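Local coordinates for protein myosin-2 (Saccharomyces cerevisiae, PDB 6IXO) that transports organelles and other cargo along actin cables as a class V myosin motor, here represented by its globular cargo-binding tail domain, at residues Gln80-Ile85 / Glu152-Asn157; Lys33-Pro38 / Gln86-Gln91; Ile287-Leu292 / Gln319-Gln324; Val115-Asn120 / Phe389-Ala394. All blocks are in the same frame, centred on the assembly; numbering follows the deposited sequence. Where two conformers were deposited one is given.

In the mainly helical tail domain of Myo2, the first contact to close along the chain from the N terminus is contact 2, which brings the loop after helix 20-32 back onto the C-terminal part of helix 71-90. Contact 1 crosses it: it opens at 80-85, just before contact 2 closes at 86-91 on the same helix, and closes on helix 134-180; Thr84 packs on Lys33 where the two contacts meet. Contact 4 crosses contact 1 and runs from helix 97-124 to the loop before helix 403-415. Contact 3 is nested inside that long span, with its centre about 45 Å from that of contact 1, and joins two helices on the opposite side of the chain's centre.

Contact 1 (Gln80-Ile85 / Glu152-Asn157); sequences QVLTTI and EALSYN
Leu82 and Ile85, three residues apart on helix 71-90, take up one side chain of helix 134-180, that of Leu154. Two residues before this leucine, Glu152 turns to another neighbour and leans on Tyr112 of helix 97-124. Leu154 itself heads into the interface: its CG stands anti to the backbone N (chi1 180°), which carries the branched end out from its own helix toward the other. Of its two methyls, CD2 does most of the work. Leu154 CD2 lies 3.8 Å from Leu82 CD2, the two side chains meeting at a slant. From the other side of the same methyl, Ile85 CG2 comes to 4.1 Å from Leu154 CD2, and here the side chains are turned at about a right angle. The second methyl, Leu154 CD1, comes to 3.9 Å of the carbonyl oxygen Leu82 O, so the leucine also rests against backbone.

This is helix-to-helix packing inside a bundle, with no hydrogen bond between the two segments. Helix 97-124 adds to the apolar layer, since Val108 touches both Ile85 and Leu154, and Trp104 adds to the cover of Ile85. Further along, Ser155 OG hydrogen-bonds Asp379, and Asn157 ND2 hydrogen-bonds OE1 of Gln86, the residue directly following Ile85.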
loop_
_atom_site.group_PDB
_atom_site.type_symbol
_atom_site.label_atom_id
_atom_site.label_comp_id
_atom_site.label_asym_id
_atom_site.label_seq_id
_atom_site.Cartn_x
_atom_site.Cartn_y
_atom_site.Cartn_z
ATOM N N GLN A 80 22.777 -7.536 -6.576
ATOM C CA GLN A 80 22.902 -6.131 -6.198
ATOM C C GLN A 80 21.606 -5.352 -6.385
ATOM O O GLN A 80 21.225 -4.533 -5.519
ATOM C CB GLN A 80 23.995 -5.456 -7.013
ATOM C CG GLN A 80 25.384 -5.880 -6.621
ATOM C CD GLN A 80 26.038 -4.870 -5.723
ATOM O OE1 GLN A 80 25.414 -4.343 -4.795
ATOM N NE2 GLN A 80 27.298 -4.564 -6.008
ATOM N N VAL A 81 20.943 -5.583 -7.518
ATOM C CA VAL A 81 19.684 -4.902 -7.804
ATOM C C VAL A 81 18.633 -5.281 -6.743
ATOM O O VAL A 81 17.964 -4.408 -6.180
ATOM C CB VAL A 81 19.158 -5.237 -9.227
ATOM C CG1 VAL A 81 17.674 -4.897 -9.344
ATOM C CG2 VAL A 81 19.947 -4.454 -10.247
ATOM N N LEU A 82 18.505 -6.570 -6.447
ATOM C CA LEU A 82 17.463 -7.001 -5.490
ATOM C C LEU A 82 17.681 -6.369 -4.097
ATOM O O LEU A 82 16.739 -5.817 -3.474
ATOM C CB LEU A 82 17.453 -8.529 -5.391
ATOM C CG LEU A 82 16.986 -9.243 -6.664
ATOM C CD1 LEU A 82 17.492 -10.675 -6.716
ATOM C CD2 LEU A 82 15.492 -9.239 -6.737
ATOM N N THR A 83 18.922 -6.455 -3.624
ATOM C CA THR A 83 19.305 -5.933 -2.318
ATOM C C THR A 83 19.045 -4.444 -2.252
ATOM O O THR A 83 18.495 -3.938 -1.265
ATOM C CB THR A 83 20.810 -6.178 -2.015
ATOM O OG1 THR A 83 21.079 -7.582 -2.037
ATOM C CG2 THR A 83 21.161 -5.621 -0.624
ATOM N N THR A 84 19.453 -3.735 -3.303
ATOM C CA THR A 84 19.398 -2.280 -3.282
ATOM C C THR A 84 17.956 -1.798 -3.290
ATOM O O THR A 84 17.582 -0.882 -2.538
ATOM C CB THR A 84 20.195 -1.661 -4.471
ATOM O OG1 THR A 84 21.578 -2.026 -4.340
ATOM C CG2 THR A 84 20.070 -0.130 -4.470
ATOM N N ILE A 85 17.125 -2.404 -4.119
ATOM C CA ILE A 85 15.741 -1.924 -4.177
ATOM C C ILE A 85 15.080 -2.146 -2.820
ATOM O O ILE A 85 14.426 -1.252 -2.291
ATOM C CB ILE A 85 14.918 -2.645 -5.268
ATOM C CG1 ILE A 85 15.393 -2.161 -6.673
ATOM C CG2 ILE A 85 13.427 -2.383 -5.050
ATOM C CD1 ILE A 85 14.728 -2.914 -7.873
ATOM N N GLU A 152 9.366 -12.179 -7.319
ATOM C CA GLU A 152 8.126 -12.396 -6.608
ATOM C C GLU A 152 8.299 -12.088 -5.118
ATOM O O GLU A 152 7.486 -11.359 -4.509
ATOM C CB GLU A 152 7.679 -13.837 -6.827
ATOM C CG GLU A 152 6.428 -14.242 -6.060
ATOM C CD GLU A 152 6.070 -15.715 -6.303
ATOM O OE1 GLU A 152 5.228 -15.990 -7.180
ATOM O OE2 GLU A 152 6.640 -16.596 -5.623
ATOM N N ALA A 153 9.382 -12.604 -4.537
ATOM C CA ALA A 153 9.699 -12.320 -3.135
ATOM C C ALA A 153 9.950 -10.826 -2.922
ATOM O O ALA A 153 9.443 -10.233 -1.936
ATOM C CB ALA A 153 10.927 -13.160 -2.659
ATOM N N LEU A 154 10.698 -10.197 -3.830
ATOM C CA LEU A 154 10.953 -8.750 -3.704
ATOM C C LEU A 154 9.631 -7.942 -3.675
ATOM O O LEU A 154 9.437 -7.055 -2.831
ATOM C CB LEU A 154 11.824 -8.233 -4.848
ATOM C CG LEU A 154 12.159 -6.725 -4.837
ATOM C CD1 LEU A 154 12.922 -6.331 -3.546
ATOM C CD2 LEU A 154 13.033 -6.359 -6.069
ATOM N N SER A 155 8.750 -8.241 -4.616
ATOM C CA SER A 155 7.453 -7.558 -4.703
ATOM C C SER A 155 6.698 -7.703 -3.361
ATOM O O SER A 155 6.192 -6.714 -2.807
ATOM C CB SER A 155 6.637 -8.150 -5.855
ATOM O OG SER A 155 5.399 -7.459 -6.048
ATOM N N TYR A 156 6.634 -8.929 -2.856
ATOM C CA TYR A 156 5.984 -9.229 -1.568
ATOM C C TYR A 156 6.589 -8.421 -0.435
ATOM O O TYR A 156 5.867 -7.789 0.384
ATOM C CB TYR A 156 6.117 -10.717 -1.270
ATOM C CG TYR A 156 5.421 -11.165 0.011
ATOM C CD1 TYR A 156 4.081 -11.550 -0.014
ATOM C CD2 TYR A 156 6.106 -11.217 1.223
ATOM C CE1 TYR A 156 3.428 -11.972 1.143
ATOM C CE2 TYR A 156 5.446 -11.643 2.419
ATOM C CZ TYR A 156 4.115 -12.011 2.349
ATOM O OH TYR A 156 3.447 -12.445 3.469
ATOM N N ASN A 157 7.917 -8.453 -0.375
ATOM C CA ASN A 157 8.678 -7.764 0.656
ATOM C C ASN A 157 8.440 -6.285 0.611
ATOM O O ASN A 157 8.108 -5.689 1.642
ATOM C CB ASN A 157 10.201 -8.066 0.522
ATOM C CG ASN A 157 10.513 -9.466 0.911
ATOM O OD1 ASN A 157 9.619 -10.172 1.409
ATOM N ND2 ASN A 157 11.763 -9.906 0.699
#

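Contact 2 (Lys33-Pro38 / Gln86-Gln91); sequences KGFEVP and QKVVTQ
The Phe35 ring is the one aromatic group of this contact, and Val88 of helix 71-90 approaches it obliquely, through the methyl CG1. Phe35 CE1 lies 3.6 Å from Val88 CG1, while CD1, the next ring atom, is at 4.2 Å from the same methyl. Two aromatic residues of helix 97-124 also meet the ring: Trp104 in an edge-to-face pair and Phe103 with its plane at about 25°. Phe35 CG sits between the backbone N and the carbonyl carbon (chi1 79°), and this torsion swings the ring back from the loop toward the helix.

The other methyl of the valine serves Lys33. Val88 CG2 is 4.1 Å from Lys33 CG, and equally near Lys33 CA, so the root of the lysine provides the apolar surface. Beyond CG the lysine chain runs extended, and its NZ forms a salt bridge with Glu29. That carboxylate probably eases the proximity of a like charge, for Lys87 NZ is 4.6 Å from Lys33 NZ. With Val88 cut back to an alanine, a gap would probably open beside Phe35 CE1, and the start of the loop would lose its apolar seat on the helix.

With both branches of one buried valine engaged, the loop after helix 20-32 folds onto helix 71-90 and joins the aromatic cluster of this helical bundle.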
loop_
_atom_site.group_PDB
_atom_site.type_symbol
_atom_site.label_atom_id
_atom_site.label_comp_id
_atom_site.label_asym_id
_atom_site.label_seq_id
_atom_site.Cartn_x
_atom_site.Cartn_y
_atom_site.Cartn_z
ATOM N N LYS A 33 19.470 4.053 -6.009
ATOM C CA LYS A 33 19.407 4.921 -4.813
ATOM C C LYS A 33 19.123 6.356 -5.228
ATOM O O LYS A 33 18.591 7.139 -4.455
ATOM C CB LYS A 33 20.707 4.867 -3.998
ATOM C CG LYS A 33 20.987 3.507 -3.386
ATOM C CD LYS A 33 22.205 3.581 -2.474
ATOM C CE LYS A 33 22.691 2.185 -2.093
ATOM N NZ LYS A 33 23.844 2.239 -1.151
ATOM N N GLY A 34 19.442 6.694 -6.478
ATOM C CA GLY A 34 19.291 8.058 -6.954
ATOM C C GLY A 34 17.978 8.312 -7.686
ATOM O O GLY A 34 17.841 9.323 -8.375
ATOM N N PHE A 35 17.029 7.385 -7.579
ATOM C CA PHE A 35 15.742 7.530 -8.269
ATOM C C PHE A 35 15.046 8.884 -7.970
ATOM O O PHE A 35 15.181 9.444 -6.864
ATOM C CB PHE A 35 14.795 6.381 -7.883
ATOM C CG PHE A 35 14.117 6.569 -6.521
ATOM C CD1 PHE A 35 14.798 6.292 -5.330
ATOM C CD2 PHE A 35 12.797 7.000 -6.447
ATOM C CE1 PHE A 35 14.167 6.460 -4.070
ATOM C CE2 PHE A 35 12.151 7.171 -5.180
ATOM C CZ PHE A 35 12.853 6.896 -4.001
ATOM N N GLU A 36 14.327 9.386 -8.973
ATOM C CA GLU A 36 13.487 10.579 -8.867
ATOM C C GLU A 36 12.078 10.212 -9.312
ATOM O O GLU A 36 11.873 9.616 -10.358
ATOM C CB GLU A 36 14.017 11.746 -9.714
ATOM C CG GLU A 36 15.339 12.352 -9.224
ATOM C CD GLU A 36 15.218 13.014 -7.853
ATOM O OE1 GLU A 36 14.119 13.515 -7.554
ATOM O OE2 GLU A 36 16.211 13.033 -7.087
ATOM N N VAL A 37 11.089 10.552 -8.498
ATOM C CA VAL A 37 9.732 10.171 -8.804
ATOM C C VAL A 37 9.091 11.278 -9.637
ATOM O O VAL A 37 9.313 12.448 -9.368
ATOM C CB VAL A 37 8.921 9.929 -7.468
ATOM C CG1 VAL A 37 7.522 9.544 -7.780
ATOM C CG2 VAL A 37 9.570 8.826 -6.654
ATOM N N PRO A 38 8.299 10.935 -10.660
ATOM C CA PRO A 38 7.594 12.032 -11.354
ATOM C C PRO A 38 6.375 12.540 -10.582
ATOM O O PRO A 38 5.901 11.842 -9.698
ATOM C CB PRO A 38 7.151 11.391 -12.665
ATOM C CG PRO A 38 7.046 9.932 -12.340
ATOM C CD PRO A 38 8.173 9.656 -11.376
ATOM N N GLN A 86 15.267 -3.329 -2.258
ATOM C CA GLN A 86 14.600 -3.603 -0.979
ATOM C C GLN A 86 15.107 -2.609 0.065
ATOM O O GLN A 86 14.329 -2.048 0.845
ATOM C CB GLN A 86 14.863 -5.036 -0.516
ATOM C CG GLN A 86 14.179 -5.327 0.855
ATOM C CD GLN A 86 13.929 -6.805 1.127
ATOM O OE1 GLN A 86 13.559 -7.586 0.233
ATOM N NE2 GLN A 86 14.098 -7.189 2.368
ATOM N N LYS A 87 16.420 -2.394 0.072
ATOM C CA LYS A 87 17.021 -1.431 0.988
ATOM C C LYS A 87 16.451 -0.035 0.780
ATOM O O LYS A 87 16.154 0.681 1.743
ATOM C CB LYS A 87 18.542 -1.401 0.834
ATOM C CG LYS A 87 19.209 -0.381 1.762
ATOM C CD LYS A 87 20.731 -0.523 1.800
ATOM C CE LYS A 87 21.350 0.354 2.885
ATOM N NZ LYS A 87 22.837 0.293 2.904
ATOM N N VAL A 88 16.289 0.368 -0.473
ATOM C CA VAL A 88 15.717 1.681 -0.737
ATOM C C VAL A 88 14.305 1.786 -0.163
ATOM O O VAL A 88 13.937 2.798 0.429
ATOM C CB VAL A 88 15.695 2.000 -2.265
ATOM C CG1 VAL A 88 14.849 3.223 -2.536
ATOM C CG2 VAL A 88 17.158 2.260 -2.747
ATOM N N VAL A 89 13.509 0.730 -0.299
ATOM C CA VAL A 89 12.133 0.861 0.181
ATOM C C VAL A 89 12.130 0.873 1.739
ATOM O O VAL A 89 11.330 1.550 2.361
ATOM C CB VAL A 89 11.283 -0.261 -0.355
ATOM C CG1 VAL A 89 9.903 -0.265 0.323
ATOM C CG2 VAL A 89 11.131 -0.119 -1.955
ATOM N N THR A 90 13.091 0.177 2.338
ATOM C CA THR A 90 13.219 0.100 3.799
ATOM C C THR A 90 13.504 1.479 4.429
ATOM O O THR A 90 13.131 1.770 5.581
ATOM C CB THR A 90 14.320 -0.952 4.133
ATOM O OG1 THR A 90 13.819 -2.240 3.748
ATOM C CG2 THR A 90 14.646 -0.996 5.627
ATOM N N GLN A 91 14.130 2.344 3.647
ATOM C CA GLN A 91 14.554 3.664 4.108
ATOM C C GLN A 91 13.537 4.757 3.792
ATOM O O GLN A 91 13.743 5.909 4.159
ATOM C CB GLN A 91 15.918 3.997 3.478
ATOM C CG GLN A 91 17.030 3.080 4.043
ATOM C CD GLN A 91 18.419 3.383 3.488
ATOM O OE1 GLN A 91 18.563 3.909 2.387
ATOM N NE2 GLN A 91 19.447 3.051 4.261
#

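Contact 3 (Ile287-Leu292 / Gln319-Gln324); sequences IQTAKL and QKLISQ
Leu321 and Leu292 bury similar areas in this contact, and each reaches for the other across the space between helix 315-323 and helix 284-294. With chi1 near 178°, the Leu292 side chain points away from its own backbone N and sends its fork toward the opposing helix. The two methyls of the fork then close on the first carbon of the other leucine: Leu292 CD1 and Leu292 CD2 are each 3.9 Å from Leu321 CB. Leu321 answers with its own CD1, which lies 3.8 Å from Leu292 CD1. The pair is thus interdigitated at a slant, with a methyl of Leu321 passing beyond the fork to the previous turn of the partner helix. There it meets Thr289, whose OG1 is 4.1 Å from Leu321 CD1, the two side chains standing at about a right angle. Thr289 is buried, and its hydroxyl is satisfied within its own helix by a hydrogen bond to His285 O. Ile322 makes a looser addition, with its CG1 4.4 Å from Leu292 CD1.

The short axes approach to 11.1 Å and run in broadly similar directions, 36° apart, a spacing wide enough to lodge two leucines between the backbones. This is apolar helix-helix packing, leucine against leucine, in the DIL region of the cargo-binding tail. Helix 223-247 adjoins the layer, Phe242 touching Thr289 and Ile246 touching Leu321. Helix 254-273 also reaches Thr289 through Leu260, while Leu339 of helix 336-350 packs on Ile322; no strand takes part.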
loop_
_atom_site.group_PDB
_atom_site.type_symbol
_atom_site.label_atom_id
_atom_site.label_comp_id
_atom_site.label_asym_id
_atom_site.label_seq_id
_atom_site.Cartn_x
_atom_site.Cartn_y
_atom_site.Cartn_z
ATOM N N ILE A 287 -18.537 3.826 12.449
ATOM C CA ILE A 287 -19.876 4.322 12.055
ATOM C C ILE A 287 -20.915 3.917 13.141
ATOM O O ILE A 287 -21.764 4.722 13.596
ATOM C CB ILE A 287 -20.273 3.769 10.665
ATOM C CG1 ILE A 287 -19.398 4.427 9.582
ATOM C CG2 ILE A 287 -21.828 3.908 10.389
ATOM C CD1 ILE A 287 -19.495 3.730 8.170
ATOM N N GLN A 288 -20.857 2.663 13.558
ATOM C CA GLN A 288 -21.869 2.182 14.507
ATOM C C GLN A 288 -21.661 2.820 15.890
ATOM O O GLN A 288 -22.606 3.018 16.635
ATOM C CB GLN A 288 -21.820 0.658 14.584
ATOM C CG GLN A 288 -22.477 -0.020 13.362
ATOM C CD GLN A 288 -22.218 -1.522 13.317
ATOM O OE1 GLN A 288 -22.103 -2.169 14.358
ATOM N NE2 GLN A 288 -22.108 -2.083 12.094
ATOM N N THR A 289 -20.417 3.121 16.241
ATOM C CA THR A 289 -20.182 3.832 17.507
ATOM C C THR A 289 -20.801 5.226 17.488
ATOM O O THR A 289 -21.490 5.649 18.458
ATOM C CB THR A 289 -18.688 3.914 17.798
ATOM O OG1 THR A 289 -18.231 2.582 18.004
ATOM C CG2 THR A 289 -18.374 4.761 19.075
ATOM N N ALA A 290 -20.567 5.947 16.395
ATOM C CA ALA A 290 -21.193 7.265 16.209
ATOM C C ALA A 290 -22.694 7.172 16.345
ATOM O O ALA A 290 -23.343 8.037 16.983
ATOM C CB ALA A 290 -20.799 7.849 14.834
ATOM N N LYS A 291 -23.296 6.134 15.757
ATOM C CA LYS A 291 -24.774 5.992 15.879
ATOM C C LYS A 291 -25.161 5.768 17.338
ATOM O O LYS A 291 -26.093 6.373 17.864
ATOM C CB LYS A 291 -25.299 4.841 15.032
ATOM C CG LYS A 291 -25.348 5.178 13.528
ATOM C CD LYS A 291 -25.600 3.953 12.642
ATOM C CE LYS A 291 -25.886 4.331 11.178
ATOM N NZ LYS A 291 -24.915 5.312 10.603
ATOM N N LEU A 292 -24.412 4.897 18.002
ATOM C CA LEU A 292 -24.724 4.538 19.376
ATOM C C LEU A 292 -24.721 5.805 20.231
ATOM O O LEU A 292 -25.550 5.983 21.142
ATOM C CB LEU A 292 -23.709 3.505 19.907
ATOM C CG LEU A 292 -23.872 3.046 21.376
ATOM C CD1 LEU A 292 -23.252 1.679 21.583
ATOM C CD2 LEU A 292 -23.191 4.019 22.345
ATOM N N GLN A 319 -21.925 -2.465 26.068
ATOM C CA GLN A 319 -22.021 -2.129 27.487
ATOM C C GLN A 319 -20.975 -1.101 27.907
ATOM O O GLN A 319 -21.293 -0.195 28.661
ATOM C CB GLN A 319 -21.881 -3.380 28.353
ATOM C CG GLN A 319 -21.954 -3.071 29.839
ATOM C CD GLN A 319 -21.776 -4.314 30.661
ATOM O OE1 GLN A 319 -21.075 -5.226 30.249
ATOM N NE2 GLN A 319 -22.423 -4.373 31.819
ATOM N N LYS A 320 -19.724 -1.267 27.456
ATOM C CA LYS A 320 -18.675 -0.290 27.762
ATOM C C LYS A 320 -19.041 1.089 27.257
ATOM O O LYS A 320 -18.842 2.091 27.933
ATOM C CB LYS A 320 -17.328 -0.683 27.123
ATOM C CG LYS A 320 -16.629 -1.848 27.760
ATOM C CD LYS A 320 -16.136 -1.523 29.154
ATOM C CE LYS A 320 -15.582 -2.775 29.830
ATOM N NZ LYS A 320 -14.952 -2.462 31.124
ATOM N N LEU A 321 -19.524 1.138 26.023
ATOM C CA LEU A 321 -19.831 2.418 25.402
ATOM C C LEU A 321 -20.997 3.084 26.121
ATOM O O LEU A 321 -20.937 4.277 26.432
ATOM C CB LEU A 321 -20.167 2.237 23.936
ATOM C CG LEU A 321 -18.957 1.784 23.096
ATOM C CD1 LEU A 321 -19.436 1.378 21.716
ATOM C CD2 LEU A 321 -17.928 2.905 22.994
ATOM N N ILE A 322 -22.053 2.304 26.351
ATOM C CA ILE A 322 -23.226 2.842 27.052
ATOM C C ILE A 322 -22.890 3.220 28.497
ATOM O O ILE A 322 -23.356 4.273 28.982
ATOM C CB ILE A 322 -24.399 1.836 27.058
ATOM C CG1 ILE A 322 -24.932 1.673 25.640
ATOM C CG2 ILE A 322 -25.569 2.324 28.030
ATOM C CD1 ILE A 322 -25.845 0.507 25.458
ATOM N N SER A 323 -22.116 2.382 29.208
ATOM C CA SER A 323 -21.900 2.689 30.632
ATOM C C SER A 323 -20.947 3.878 30.747
ATOM O O SER A 323 -20.930 4.540 31.745
ATOM C CB SER A 323 -21.361 1.486 31.419
ATOM O OG SER A 323 -20.207 0.969 30.788
ATOM N N GLN A 324 -20.153 4.145 29.707
ATOM C CA GLN A 324 -19.245 5.302 29.742
ATOM C C GLN A 324 -19.801 6.566 29.099
ATOM O O GLN A 324 -19.129 7.595 29.059
ATOM C CB GLN A 324 -17.906 4.923 29.034
ATOM C CG GLN A 324 -17.151 3.886 29.902
ATOM C CD GLN A 324 -16.018 3.217 29.122
ATOM O OE1 GLN A 324 -15.529 3.759 28.116
ATOM N NE2 GLN A 324 -15.609 2.048 29.584
#

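Contact 4 (Val115-Asn120 / Phe389-Ala394); sequences VVFALN and FDQVEA
Phe117 and Phe389 fasten the long C-terminal connection, an irregular run between helix 336-350 and helix 403-415, to the surface of helix 97-124. Although both residues are aromatic, the contact is a CH-pi interaction and not a ring stack. Phe389 CB sits over one face of the Phe117 ring, 4.0 Å from its centroid and 23° off the normal. It is displaced toward the rim, so that its nearest ring atom is Phe117 CG, at 3.7 Å. The Phe389 ring itself leads away from this site; its chi1 of -108° is off the staggered positions, and the ring settles against Glu110 and Ser113, earlier on helix 97-124, and Ile59.

A chi1 of 160° swings the Phe117 ring out toward the loop. On the same side of the ring plane as Phe389 CB, the carbonyl oxygen Phe389 O comes to 4.1 Å from Phe117 CE1. Gln391 bends back to bring NE2 to 4.2 Å from Phe117 CE2, obliquely, but this side chain is poorly ordered. Replacing Phe117 by an alanine would probably leave Phe389 CB without the ring face it rests on and let the loop shift on the helix.

Around this surface contact, helix 53-67 meets the loop at Phe389, Val392 and Ala394, and helix 403-415 packs on Ala394. Helix 134-180 borders segment 115-120 at Val115 and Leu119.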
loop_
_atom_site.group_PDB
_atom_site.type_symbol
_atom_site.label_atom_id
_atom_site.label_comp_id
_atom_site.label_asym_id
_atom_site.label_seq_id
_atom_site.Cartn_x
_atom_site.Cartn_y
_atom_site.Cartn_z
ATOM N N VAL A 115 10.528 -10.812 -16.318
ATOM C CA VAL A 115 11.159 -12.103 -16.084
ATOM C C VAL A 115 10.179 -13.209 -16.443
ATOM O O VAL A 115 10.555 -14.206 -17.056
ATOM C CB VAL A 115 11.652 -12.222 -14.622
ATOM C CG1 VAL A 115 12.183 -13.613 -14.325
ATOM C CG2 VAL A 115 12.751 -11.181 -14.392
ATOM N N VAL A 116 8.908 -13.010 -16.107
ATOM C CA VAL A 116 7.873 -13.970 -16.491
ATOM C C VAL A 116 7.823 -14.091 -17.992
ATOM O O VAL A 116 7.744 -15.190 -18.542
ATOM C CB VAL A 116 6.474 -13.538 -15.946
ATOM C CG1 VAL A 116 5.353 -14.353 -16.621
ATOM C CG2 VAL A 116 6.461 -13.704 -14.457
ATOM N N PHE A 117 7.902 -12.945 -18.663
ATOM C CA PHE A 117 7.873 -12.946 -20.110
ATOM C C PHE A 117 9.100 -13.679 -20.652
ATOM O O PHE A 117 9.005 -14.444 -21.633
ATOM C CB PHE A 117 7.829 -11.513 -20.652
ATOM C CG PHE A 117 8.262 -11.400 -22.086
ATOM C CD1 PHE A 117 7.383 -11.688 -23.112
ATOM C CD2 PHE A 117 9.558 -11.028 -22.407
ATOM C CE1 PHE A 117 7.767 -11.591 -24.423
ATOM C CE2 PHE A 117 9.958 -10.934 -23.732
ATOM C CZ PHE A 117 9.059 -11.218 -24.744
ATOM N N ALA A 118 10.256 -13.451 -20.026
ATOM C CA ALA A 118 11.512 -14.015 -20.580
ATOM C C ALA A 118 11.528 -15.523 -20.373
ATOM O O ALA A 118 11.989 -16.276 -21.203
ATOM C CB ALA A 118 12.704 -13.386 -19.920
ATOM N N LEU A 119 11.023 -15.958 -19.227
ATOM C CA LEU A 119 10.962 -17.381 -18.917
ATOM C C LEU A 119 10.072 -18.105 -19.907
ATOM O O LEU A 119 10.440 -19.161 -20.455
ATOM C CB LEU A 119 10.459 -17.578 -17.474
ATOM C CG LEU A 119 10.522 -19.018 -16.964
ATOM C CD1 LEU A 119 11.900 -19.647 -17.218
ATOM C CD2 LEU A 119 10.158 -19.039 -15.471
ATOM N N ASN A 120 8.900 -17.543 -20.170
ATOM C CA ASN A 120 8.009 -18.163 -21.150
ATOM C C ASN A 120 8.620 -18.154 -22.535
ATOM O O ASN A 120 8.472 -19.109 -23.287
ATOM C CB ASN A 120 6.645 -17.475 -21.192
ATOM C CG ASN A 120 5.746 -18.045 -22.280
ATOM O OD1 ASN A 120 5.129 -19.090 -22.105
ATOM N ND2 ASN A 120 5.692 -17.370 -23.416
ATOM N N PHE A 389 4.471 -8.180 -22.245
ATOM C CA PHE A 389 5.598 -7.347 -22.631
ATOM C C PHE A 389 5.696 -7.100 -24.116
ATOM O O PHE A 389 5.877 -8.023 -24.910
ATOM C CB PHE A 389 6.904 -7.945 -22.112
ATOM C CG PHE A 389 7.483 -7.163 -20.993
ATOM C CD1 PHE A 389 8.483 -6.238 -21.228
ATOM C CD2 PHE A 389 6.959 -7.280 -19.706
ATOM C CE1 PHE A 389 8.988 -5.466 -20.189
ATOM C CE2 PHE A 389 7.454 -6.514 -18.664
ATOM C CZ PHE A 389 8.473 -5.608 -18.904
ATOM N N ASP A 390 5.553 -5.837 -24.488
ATOM C CA ASP A 390 5.848 -5.419 -25.844
ATOM C C ASP A 390 7.196 -4.731 -25.769
ATOM O O ASP A 390 7.430 -3.912 -24.880
ATOM C CB ASP A 390 4.762 -4.497 -26.409
ATOM N N GLN A 391 8.092 -5.097 -26.679
ATOM C CA GLN A 391 9.456 -4.598 -26.641
ATOM C C GLN A 391 9.466 -3.099 -26.884
ATOM O O GLN A 391 9.069 -2.644 -27.953
ATOM C CB GLN A 391 10.310 -5.330 -27.675
ATOM C CG GLN A 391 10.463 -6.823 -27.402
ATOM C CD GLN A 391 11.759 -7.157 -26.678
ATOM O OE1 GLN A 391 12.842 -7.111 -27.266
ATOM N NE2 GLN A 391 11.655 -7.494 -25.397
ATOM N N VAL A 392 9.898 -2.332 -25.886
ATOM C CA VAL A 392 9.914 -0.872 -26.006
ATOM C C VAL A 392 11.321 -0.330 -26.292
ATOM O O VAL A 392 12.306 -0.804 -25.714
ATOM C CB VAL A 392 9.361 -0.187 -24.727
ATOM C CG1 VAL A 392 9.294 1.323 -24.905
ATOM C CG2 VAL A 392 7.984 -0.724 -24.384
ATOM N N GLU A 393 11.393 0.653 -27.193
ATOM C CA GLU A 393 12.627 1.375 -27.496
ATOM C C GLU A 393 13.504 1.641 -26.261
ATOM O O GLU A 393 13.005 1.947 -25.169
ATOM C CB GLU A 393 12.306 2.711 -28.175
ATOM C CG GLU A 393 13.547 3.444 -28.700
ATOM C CD GLU A 393 13.337 4.943 -28.874
ATOM O OE1 GLU A 393 13.525 5.684 -27.883
ATOM O OE2 GLU A 393 12.998 5.376 -30.003
ATOM N N ALA A 394 14.813 1.504 -26.459
ATOM C CA ALA A 394 15.814 1.762 -25.432
ATOM C C ALA A 394 15.823 3.233 -25.035
ATOM O O ALA A 394 16.174 4.090 -25.851
ATOM C CB ALA A 394 17.196 1.334 -25.931
#